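Local coordinates for protein OBCA, Oxalate Biosynthetic Component A (Burkholderia glumae, PDB 4NNB) that carries a TIM-barrel domain and binds a magnesium ion together with an oxaloacetate ion at the mouth of the barrel, at residues Y7-P12 with A220-L225; I273-T278 with P306-L311; V472-G477 with W496-L501. All coordinates share one frame; numbering follows the deposited sequence.

Contact 1 (Y7-P12 with A220-L225); sequences YITAAP and AAVVHL. With MG (magnesium ion), chain B.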
loop_
_atom_site.group_PDB
_atom_site.type_symbol
_atom_site.label_atom_id
_atom_site.label_comp_id
_atom_site.label_asym_id
_atom_site.label_seq_id
_atom_site.Cartn_x
_atom_site.Cartn_y
_atom_site.Cartn_z
ATOM N N TYR A 7 -10.308 -9.524 -13.911
ATOM C CA TYR A 7 -9.180 -8.664 -14.231
ATOM C C TYR A 7 -8.478 -8.248 -12.942
ATOM O O TYR A 7 -9.114 -8.097 -11.898
ATOM C CB TYR A 7 -9.584 -7.468 -15.106
ATOM C CG TYR A 7 -10.566 -6.500 -14.481
ATOM C CD1 TYR A 7 -10.126 -5.334 -13.862
ATOM C CD2 TYR A 7 -11.935 -6.737 -14.533
ATOM C CE1 TYR A 7 -11.029 -4.435 -13.295
ATOM C CE2 TYR A 7 -12.839 -5.855 -13.967
ATOM C CZ TYR A 7 -12.381 -4.702 -13.354
ATOM O OH TYR A 7 -13.280 -3.818 -12.794
ATOM N N ILE A 8 -7.160 -8.110 -13.016
ATOM C CA ILE A 8 -6.376 -7.721 -11.856
ATOM C C ILE A 8 -6.086 -6.243 -11.970
ATOM O O ILE A 8 -5.631 -5.771 -13.012
ATOM C CB ILE A 8 -5.049 -8.510 -11.756
ATOM C CG1 ILE A 8 -5.346 -10.006 -11.565
ATOM C CG2 ILE A 8 -4.169 -7.971 -10.605
ATOM C CD1 ILE A 8 -4.124 -10.930 -11.732
ATOM N N THR A 9 -6.387 -5.511 -10.899
ATOM C CA THR A 9 -5.923 -4.136 -10.775
ATOM C C THR A 9 -4.639 -4.077 -9.944
ATOM O O THR A 9 -4.589 -4.589 -8.831
ATOM C CB THR A 9 -7.003 -3.219 -10.136
ATOM O OG1 THR A 9 -8.116 -3.095 -11.039
ATOM C CG2 THR A 9 -6.423 -1.811 -9.875
ATOM N N ALA A 10 -3.596 -3.459 -10.489
ATOM C CA ALA A 10 -2.390 -3.192 -9.706
ATOM C C ALA A 10 -2.488 -1.801 -9.071
ATOM O O ALA A 10 -2.857 -0.842 -9.736
ATOM C CB ALA A 10 -1.174 -3.260 -10.593
ATOM N N ALA A 11 -2.153 -1.682 -7.792
ATOM C CA ALA A 11 -2.172 -0.361 -7.142
ATOM C C ALA A 11 -0.811 -0.080 -6.500
ATOM O O ALA A 11 -0.600 -0.399 -5.339
ATOM C CB ALA A 11 -3.287 -0.288 -6.101
ATOM N N PRO A 12 0.122 0.505 -7.272
ATOM C CA PRO A 12 1.538 0.500 -6.867
ATOM C C PRO A 12 1.980 1.558 -5.864
ATOM O O PRO A 12 3.094 1.416 -5.345
ATOM C CB PRO A 12 2.289 0.733 -8.185
ATOM C CG PRO A 12 1.288 0.418 -9.279
ATOM C CD PRO A 12 -0.040 0.834 -8.696
ATOM N N ALA A 220 -1.475 -7.548 -14.739
ATOM C CA ALA A 220 -2.489 -6.566 -14.349
ATOM C C ALA A 220 -3.090 -5.900 -15.585
ATOM O O ALA A 220 -2.361 -5.427 -16.457
ATOM C CB ALA A 220 -1.895 -5.508 -13.396
ATOM N N ALA A 221 -4.418 -5.858 -15.659
ATOM C CA ALA A 221 -5.098 -5.195 -16.773
ATOM C C ALA A 221 -5.280 -3.688 -16.528
ATOM O O ALA A 221 -5.343 -2.899 -17.473
ATOM C CB ALA A 221 -6.451 -5.854 -17.026
ATOM N N VAL A 222 -5.380 -3.303 -15.259
ATOM C CA VAL A 222 -5.646 -1.915 -14.882
ATOM C C VAL A 222 -4.649 -1.487 -13.809
ATOM O O VAL A 222 -4.330 -2.265 -12.907
ATOM C CB VAL A 222 -7.094 -1.750 -14.337
ATOM C CG1 VAL A 222 -7.326 -0.325 -13.806
ATOM C CG2 VAL A 222 -8.131 -2.110 -15.419
ATOM N N VAL A 223 -4.146 -0.259 -13.898
ATOM C CA VAL A 223 -3.227 0.234 -12.884
ATOM C C VAL A 223 -3.776 1.504 -12.227
ATOM O O VAL A 223 -3.976 2.523 -12.897
ATOM C CB VAL A 223 -1.830 0.519 -13.464
ATOM C CG1 VAL A 223 -0.857 0.892 -12.338
ATOM C CG2 VAL A 223 -1.315 -0.711 -14.244
ATOM N N HIS A 224 -4.022 1.422 -10.923
ATOM C CA HIS A 224 -4.536 2.556 -10.138
ATOM C C HIS A 224 -3.345 3.352 -9.586
ATOM O O HIS A 224 -2.507 2.811 -8.871
ATOM C CB HIS A 224 -5.439 2.020 -9.013
ATOM C CG HIS A 224 -5.855 3.042 -7.993
ATOM N ND1 HIS A 224 -6.779 4.040 -8.259
ATOM C CD2 HIS A 224 -5.517 3.189 -6.689
ATOM C CE1 HIS A 224 -6.966 4.764 -7.171
ATOM N NE2 HIS A 224 -6.207 4.271 -6.201
ATOM N N LEU A 225 -3.274 4.631 -9.935
ATOM C CA LEU A 225 -2.114 5.467 -9.641
ATOM C C LEU A 225 -2.388 6.560 -8.612
ATOM O O LEU A 225 -3.461 7.175 -8.618
ATOM C CB LEU A 225 -1.635 6.143 -10.937
ATOM C CG LEU A 225 -1.064 5.201 -12.003
ATOM C CD1 LEU A 225 -0.650 5.968 -13.261
ATOM C CD2 LEU A 225 0.133 4.438 -11.422
HETATM MG MG MG B . -6.048 5.003 -4.170
HETATM O O HOH W 1 -7.671 3.550 -3.565
#

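Contact 2 (I273-T278 with P306-L311); sequences ILNLST and PEVASL. With OAA (oxaloacetate ion), chain C.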
loop_
_atom_site.group_PDB
_atom_site.type_symbol
_atom_site.label_atom_id
_atom_site.label_comp_id
_atom_site.label_asym_id
_atom_site.label_seq_id
_atom_site.Cartn_x
_atom_site.Cartn_y
_atom_site.Cartn_z
ATOM N N ILE A 273 -4.411 0.574 -19.164
ATOM C CA ILE A 273 -5.609 1.232 -18.652
ATOM C C ILE A 273 -5.258 1.918 -17.344
ATOM O O ILE A 273 -5.046 1.261 -16.318
ATOM C CB ILE A 273 -6.732 0.223 -18.411
ATOM C CG1 ILE A 273 -7.040 -0.524 -19.711
ATOM C CG2 ILE A 273 -7.985 0.937 -17.881
ATOM C CD1 ILE A 273 -7.999 -1.667 -19.538
ATOM N N LEU A 274 -5.164 3.239 -17.390
ATOM C CA LEU A 274 -4.773 3.995 -16.212
ATOM C C LEU A 274 -5.997 4.452 -15.418
ATOM O O LEU A 274 -6.959 5.004 -15.973
ATOM C CB LEU A 274 -3.887 5.179 -16.605
ATOM C CG LEU A 274 -2.524 4.835 -17.231
ATOM C CD1 LEU A 274 -1.636 6.078 -17.254
ATOM C CD2 LEU A 274 -1.816 3.671 -16.511
ATOM N N ASN A 275 -5.954 4.176 -14.123
ATOM C CA ASN A 275 -7.006 4.534 -13.172
ATOM C C ASN A 275 -6.415 5.577 -12.202
ATOM O O ASN A 275 -5.699 5.240 -11.246
ATOM C CB ASN A 275 -7.466 3.243 -12.458
ATOM C CG ASN A 275 -8.475 3.489 -11.336
ATOM O OD1 ASN A 275 -8.740 4.629 -10.944
ATOM N ND2 ASN A 275 -9.035 2.403 -10.808
ATOM N N LEU A 276 -6.693 6.853 -12.456
ATOM C CA LEU A 276 -6.067 7.905 -11.662
ATOM C C LEU A 276 -6.826 8.191 -10.364
ATOM O O LEU A 276 -8.035 8.423 -10.370
ATOM C CB LEU A 276 -5.887 9.187 -12.487
ATOM C CG LEU A 276 -4.582 9.347 -13.281
ATOM C CD1 LEU A 276 -4.163 8.071 -13.990
ATOM C CD2 LEU A 276 -4.627 10.524 -14.243
ATOM N N SER A 277 -6.110 8.170 -9.246
ATOM C CA SER A 277 -6.710 8.570 -7.973
ATOM C C SER A 277 -7.078 10.055 -7.948
ATOM O O SER A 277 -6.268 10.916 -8.296
ATOM C CB SER A 277 -5.770 8.279 -6.810
ATOM O OG SER A 277 -6.339 8.747 -5.603
ATOM N N THR A 278 -8.289 10.346 -7.499
ATOM C CA THR A 278 -8.711 11.730 -7.292
ATOM C C THR A 278 -8.757 12.043 -5.807
ATOM O O THR A 278 -9.270 13.083 -5.386
ATOM C CB THR A 278 -10.087 11.967 -7.897
ATOM O OG1 THR A 278 -11.031 11.093 -7.273
ATOM C CG2 THR A 278 -10.043 11.686 -9.412
ATOM N N PRO A 306 -7.584 10.112 -19.311
ATOM C CA PRO A 306 -7.373 8.827 -18.623
ATOM C C PRO A 306 -8.606 7.925 -18.730
ATOM O O PRO A 306 -9.738 8.429 -18.746
ATOM C CB PRO A 306 -7.132 9.243 -17.160
ATOM C CG PRO A 306 -6.534 10.613 -17.266
ATOM C CD PRO A 306 -7.269 11.261 -18.442
ATOM N N GLU A 307 -8.385 6.616 -18.824
ATOM C CA GLU A 307 -9.472 5.664 -19.046
ATOM C C GLU A 307 -10.432 5.613 -17.858
ATOM O O GLU A 307 -11.645 5.493 -18.025
ATOM C CB GLU A 307 -8.916 4.252 -19.285
ATOM C CG GLU A 307 -8.234 4.029 -20.653
ATOM C CD GLU A 307 -6.815 4.591 -20.731
ATOM O OE1 GLU A 307 -6.226 4.964 -19.686
ATOM O OE2 GLU A 307 -6.273 4.651 -21.853
ATOM N N VAL A 308 -9.866 5.670 -16.660
ATOM C CA VAL A 308 -10.617 5.468 -15.431
ATOM C C VAL A 308 -10.088 6.460 -14.410
ATOM O O VAL A 308 -8.928 6.872 -14.486
ATOM C CB VAL A 308 -10.454 4.012 -14.919
ATOM C CG1 VAL A 308 -11.145 3.790 -13.560
ATOM C CG2 VAL A 308 -10.995 3.016 -15.954
ATOM N N ALA A 309 -10.937 6.878 -13.478
ATOM C CA ALA A 309 -10.446 7.628 -12.329
ATOM C C ALA A 309 -11.344 7.366 -11.138
ATOM O O ALA A 309 -12.540 7.109 -11.285
ATOM C CB ALA A 309 -10.365 9.113 -12.623
ATOM N N SER A 310 -10.778 7.451 -9.944
ATOM C CA SER A 310 -11.551 7.094 -8.769
ATOM C C SER A 310 -12.590 8.175 -8.406
ATOM O O SER A 310 -12.398 9.365 -8.670
ATOM C CB SER A 310 -10.622 6.778 -7.595
ATOM O OG SER A 310 -9.968 7.942 -7.134
ATOM N N LEU A 311 -13.704 7.734 -7.829
ATOM C CA LEU A 311 -14.787 8.630 -7.419
ATOM C C LEU A 311 -15.468 8.021 -6.190
ATOM O O LEU A 311 -15.883 6.857 -6.215
ATOM C CB LEU A 311 -15.788 8.813 -8.573
ATOM C CG LEU A 311 -16.853 9.900 -8.406
ATOM C CD1 LEU A 311 -17.249 10.483 -9.769
ATOM C CD2 LEU A 311 -18.089 9.370 -7.674
HETATM O O1 OAA C . -9.709 7.340 -4.712
HETATM O O2 OAA C . -7.644 6.401 -4.781
HETATM O O4 OAA C . -6.861 5.814 0.366
HETATM O O5 OAA C . -8.076 7.715 -0.080
HETATM O O3 OAA C . -6.430 5.741 -2.448
HETATM C C1 OAA C . -8.696 6.775 -4.105
HETATM C C2 OAA C . -8.780 6.567 -2.609
HETATM C C3 OAA C . -7.474 6.288 -1.900
HETATM C C4 OAA C . -7.460 6.632 -0.463
#

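Contact 3 (V472-G477 with W496-L501); sequences VGLEDG and WEQVSL. With MG (magnesium ion), chain B; OAA (oxaloacetate ion), chain C.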
loop_
_atom_site.group_PDB
_atom_site.type_symbol
_atom_site.label_atom_id
_atom_site.label_comp_id
_atom_site.label_asym_id
_atom_site.label_seq_id
_atom_site.Cartn_x
_atom_site.Cartn_y
_atom_site.Cartn_z
ATOM N N VAL A 472 -4.512 -5.712 -6.067
ATOM C CA VAL A 472 -3.402 -5.867 -5.120
ATOM C C VAL A 472 -2.397 -4.764 -5.420
ATOM O O VAL A 472 -2.487 -4.110 -6.458
ATOM C CB VAL A 472 -2.694 -7.231 -5.279
ATOM C CG1 VAL A 472 -3.588 -8.358 -4.787
ATOM C CG2 VAL A 472 -2.293 -7.449 -6.738
ATOM N N GLY A 473 -1.451 -4.553 -4.512
ATOM C CA GLY A 473 -0.368 -3.617 -4.760
ATOM C C GLY A 473 0.134 -3.009 -3.466
ATOM O O GLY A 473 -0.538 -3.128 -2.439
ATOM N N LEU A 474 1.285 -2.333 -3.509
ATOM C CA LEU A 474 1.854 -1.710 -2.303
ATOM C C LEU A 474 0.910 -0.709 -1.611
ATOM O O LEU A 474 0.983 -0.515 -0.389
ATOM C CB LEU A 474 3.206 -1.062 -2.616
ATOM C CG LEU A 474 4.317 -2.008 -3.094
ATOM C CD1 LEU A 474 5.694 -1.309 -3.050
ATOM C CD2 LEU A 474 4.329 -3.283 -2.254
ATOM N N GLU A 475 0.019 -0.086 -2.379
ATOM C CA GLU A 475 -1.039 0.743 -1.788
ATOM C C GLU A 475 -1.818 0.027 -0.687
ATOM O O GLU A 475 -2.128 0.619 0.353
ATOM C CB GLU A 475 -2.012 1.219 -2.881
ATOM C CG GLU A 475 -3.250 1.945 -2.334
ATOM C CD GLU A 475 -3.949 2.775 -3.402
ATOM O OE1 GLU A 475 -4.933 3.478 -3.078
ATOM O OE2 GLU A 475 -3.524 2.704 -4.574
ATOM N N ASP A 476 -2.131 -1.248 -0.903
ATOM C CA ASP A 476 -2.992 -1.995 0.025
ATOM C C ASP A 476 -2.251 -2.869 1.043
ATOM O O ASP A 476 -2.731 -3.065 2.161
ATOM C CB ASP A 476 -3.982 -2.853 -0.764
ATOM C CG ASP A 476 -4.821 -2.025 -1.709
ATOM O OD1 ASP A 476 -5.099 -2.478 -2.844
ATOM O OD2 ASP A 476 -5.171 -0.899 -1.320
ATOM N N GLY A 477 -1.094 -3.398 0.651
ATOM C CA GLY A 477 -0.268 -4.191 1.551
ATOM C C GLY A 477 1.145 -4.304 1.015
ATOM O O GLY A 477 1.346 -4.319 -0.199
ATOM N N TRP A 496 4.333 -5.702 -8.873
ATOM C CA TRP A 496 4.350 -6.742 -9.907
ATOM C C TRP A 496 4.428 -8.153 -9.295
ATOM O O TRP A 496 3.844 -9.100 -9.823
ATOM C CB TRP A 496 5.508 -6.519 -10.883
ATOM C CG TRP A 496 6.848 -6.688 -10.239
ATOM C CD1 TRP A 496 7.642 -5.702 -9.718
ATOM C CD2 TRP A 496 7.552 -7.924 -10.037
ATOM N NE1 TRP A 496 8.793 -6.254 -9.200
ATOM C CE2 TRP A 496 8.763 -7.612 -9.387
ATOM C CE3 TRP A 496 7.272 -9.261 -10.339
ATOM C CZ2 TRP A 496 9.691 -8.595 -9.027
ATOM C CZ3 TRP A 496 8.197 -10.236 -9.981
ATOM C CH2 TRP A 496 9.388 -9.898 -9.337
ATOM N N GLU A 497 5.134 -8.291 -8.177
ATOM C CA GLU A 497 5.254 -9.612 -7.563
ATOM C C GLU A 497 3.917 -10.055 -6.977
ATOM O O GLU A 497 3.513 -11.213 -7.132
ATOM C CB GLU A 497 6.367 -9.657 -6.507
ATOM C CG GLU A 497 6.539 -11.057 -5.919
ATOM C CD GLU A 497 7.736 -11.172 -5.014
ATOM O OE1 GLU A 497 8.515 -12.123 -5.195
ATOM O OE2 GLU A 497 7.895 -10.320 -4.107
ATOM N N GLN A 498 3.219 -9.122 -6.331
ATOM C CA GLN A 498 1.887 -9.398 -5.799
ATOM C C GLN A 498 0.904 -9.738 -6.907
ATOM O O GLN A 498 0.062 -10.621 -6.740
ATOM C CB GLN A 498 1.400 -8.215 -4.948
ATOM C CG GLN A 498 2.344 -7.949 -3.761
ATOM C CD GLN A 498 2.117 -6.599 -3.096
ATOM O OE1 GLN A 498 1.797 -5.606 -3.762
ATOM N NE2 GLN A 498 2.275 -6.559 -1.778
ATOM N N VAL A 499 1.032 -9.052 -8.040
ATOM C CA VAL A 499 0.233 -9.354 -9.221
ATOM C C VAL A 499 0.481 -10.792 -9.731
ATOM O O VAL A 499 -0.476 -11.521 -10.007
ATOM C CB VAL A 499 0.497 -8.332 -10.350
ATOM C CG1 VAL A 499 -0.206 -8.747 -11.634
ATOM C CG2 VAL A 499 0.038 -6.920 -9.925
ATOM N N SER A 500 1.753 -11.184 -9.850
ATOM C CA SER A 500 2.116 -12.524 -10.344
ATOM C C SER A 500 1.525 -13.601 -9.464
ATOM O O SER A 500 0.985 -14.584 -9.961
ATOM C CB SER A 500 3.640 -12.713 -10.399
ATOM O OG SER A 500 4.242 -11.761 -11.246
ATOM N N LEU A 501 1.631 -13.397 -8.155
ATOM C CA LEU A 501 1.158 -14.361 -7.174
ATOM C C LEU A 501 -0.357 -14.494 -7.143
ATOM O O LEU A 501 -0.878 -15.604 -7.059
ATOM C CB LEU A 501 1.694 -14.019 -5.784
ATOM C CG LEU A 501 3.181 -14.311 -5.588
ATOM C CD1 LEU A 501 3.694 -13.650 -4.317
ATOM C CD2 LEU A 501 3.419 -15.822 -5.544
HETATM MG MG MG B . -6.048 5.003 -4.170
HETATM O O1 OAA C . -9.709 7.340 -4.712
HETATM O O2 OAA C . -7.644 6.401 -4.781
HETATM O O4 OAA C . -6.861 5.814 0.366
HETATM O O5 OAA C . -8.076 7.715 -0.080
HETATM O O3 OAA C . -6.430 5.741 -2.448
HETATM C C1 OAA C . -8.696 6.775 -4.105
HETATM C C2 OAA C . -8.780 6.567 -2.609
HETATM C C3 OAA C . -7.474 6.288 -1.900
HETATM C C4 OAA C . -7.460 6.632 -0.463
HETATM O O HOH W 1 -7.671 3.550 -3.565
#

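Contact 1 (Y7-P12 with A220-L225)
T9 divides its two branches between neighbours on the parallel strand. OG1 looks onto V222, 3.7 Å from V222 CB, while the methyl CG2 rests 4.0 Å from H224 CB. The rotamer (chi1 -67°) sets this division: CG2 leans in the strand direction, toward the later residue, and OG1 stays beside T9's own backbone N. V222 in turn holds CG1 anti to its N (chi1 174°), which brings its other methyl, CG2, to Y7 CD1 in an oblique approach. In H224, CG lies opposite the backbone N and beside the carbonyl carbon (chi1 170°), which carries the imidazole toward the metal. The methyl of A11 meets the edge of that ring, and NE2 binds the magnesium ion at 2.2 Å. At the other ring nitrogen, ND1 makes a weak hydrogen bond to N275 OD1, a second-shell contact consistent with fixing the rotation of the ring.

On the opposite face A10 CB touches A220 CB at 3.7 Å, and P12 CD meets V223 CG1 at the same separation, their side chains crossing at about a right angle. Helices 205-217 and 495-507 cover this side. The backbones are joined by A10 N to V222 O and H224 N to A10 O, each 2.8 Å; nearer the start, I8 O accepts from A221 N at 2.9 Å and, weakly, from V222 N. Parallel neighbouring strands with one face under helices and the other turned inward, here with H224 at the metal site, fit a TIM barrel, whose sites lie at the C-terminal ends of its strands.

Contact 2 (I273-T278 with P306-L311)
N275 and V308 stand side by side on one face of the parallel pair. With its CG anti to the backbone N (chi1 174°), the asparagine lays its carboxamide along the valine, so that CG1 of V308 lies 3.5 Å from N275 CG and 3.7 Å from both N275 OD1 and N275 ND2. Those polar ends look elsewhere: ND2 to E346, OD1 weakly to H224. On the other face L276 CD2 meets P306 CG at 3.6 Å, the two side chains crossing at about a right angle. E307 bends back at its second torsion and OE1 takes the N-H of L274 at 3.1 Å from above the carboxylate plane, while OE2 forms salt bridges with K266 and R520.

At the far end S310 is gripped twice by T278. T278 OG1 donates to S310 O at 2.6 Å, and T278 N donates to S310 OG at 3.0 Å. With that N-H as donor, the serine hydroxyl gives its own proton to O1 of the oxaloacetate ion at 2.5 Å. S277 OG serves the second carboxylate oxygen, O2, at 2.8 Å. Two serines at the C-terminal ends of adjacent parallel strands share one carboxylate here, in the place where TIM barrels carry their ligand sites.

Contact 3 (V472-G477 with W496-L501)
Q498 NE2 is gripped by two backbone carbonyls, that of G477 at 2.9 Å and that of T479. The G477 oxygen lies close to the amide plane of Q498, although the N-H comes in from above the G477 carbonyl plane, 48° out of it. Two acceptors on the nitrogen fix the rotation of the amide and settle which end is which; its oxygen, OE1, then faces the peptide joining G473 and L474. The L474 N-H, 3.3 Å from OE1, is poorly angled for it and bonds to T495 OG1 instead. The glutamine reaches the loop because its chain is extended beyond CG, running out from the helix, and L474 crosses its end at about a right angle, CD2 being 3.8 Å from OE1. Beside the glutamine, V499 of the helix packs its CG2 on V472 CG2 at 4.0 Å.

The loop held in this way is a tight turn. G473, with backbone angles suited to glycine, offers its carbonyl oxygen to D476 N at 2.9 Å and to G477 N at 3.2 Å. Within this turn the end of the E475 side chain leads away from the helix: CG is anti to its backbone N (chi1 173°), and the extended chain carries the carboxylate to the magnesium ion, which OE1 binds at 2.2 Å. The oxaloacetate ion chelates the same metal through O2 and O3, the latter at 1.9 Å, and H224, H226 and a water complete six ligands. R471 forms a salt bridge with D476 and a long, weak ion pair with E475 OE2. The Q498 amide thus holds the loop through two backbone carbonyls, with L474 N to T495 OG1 as a further tie, while the E475 carboxylate binds the magnesium ion, whose charge would also be expected to polarise the bound keto oxygen, O3.

How the contacts relate
From the N terminus, the first barrel strand waits until strand 222-229 to be paired, so contact 1 closes the longest loop, which carries the N-terminal domain within it. Contact 2 then closes a short beta-alpha-beta loop, and contact 3 a still shorter one, tying the loop after strand 469-472 to helix 495-507. The three follow in series, neither nesting nor crossing. Strand 5-10 lies between 222-229 and 469-472, with A11 N probably bonded to V472 O; strand 222-229 in turn meets strand 273-276 of contact 2, probably through N275 N to V223 O. Contacts 2 and 3 do not touch, but both reach the oxaloacetate ion; contacts 1 and 3 share the magnesium ion.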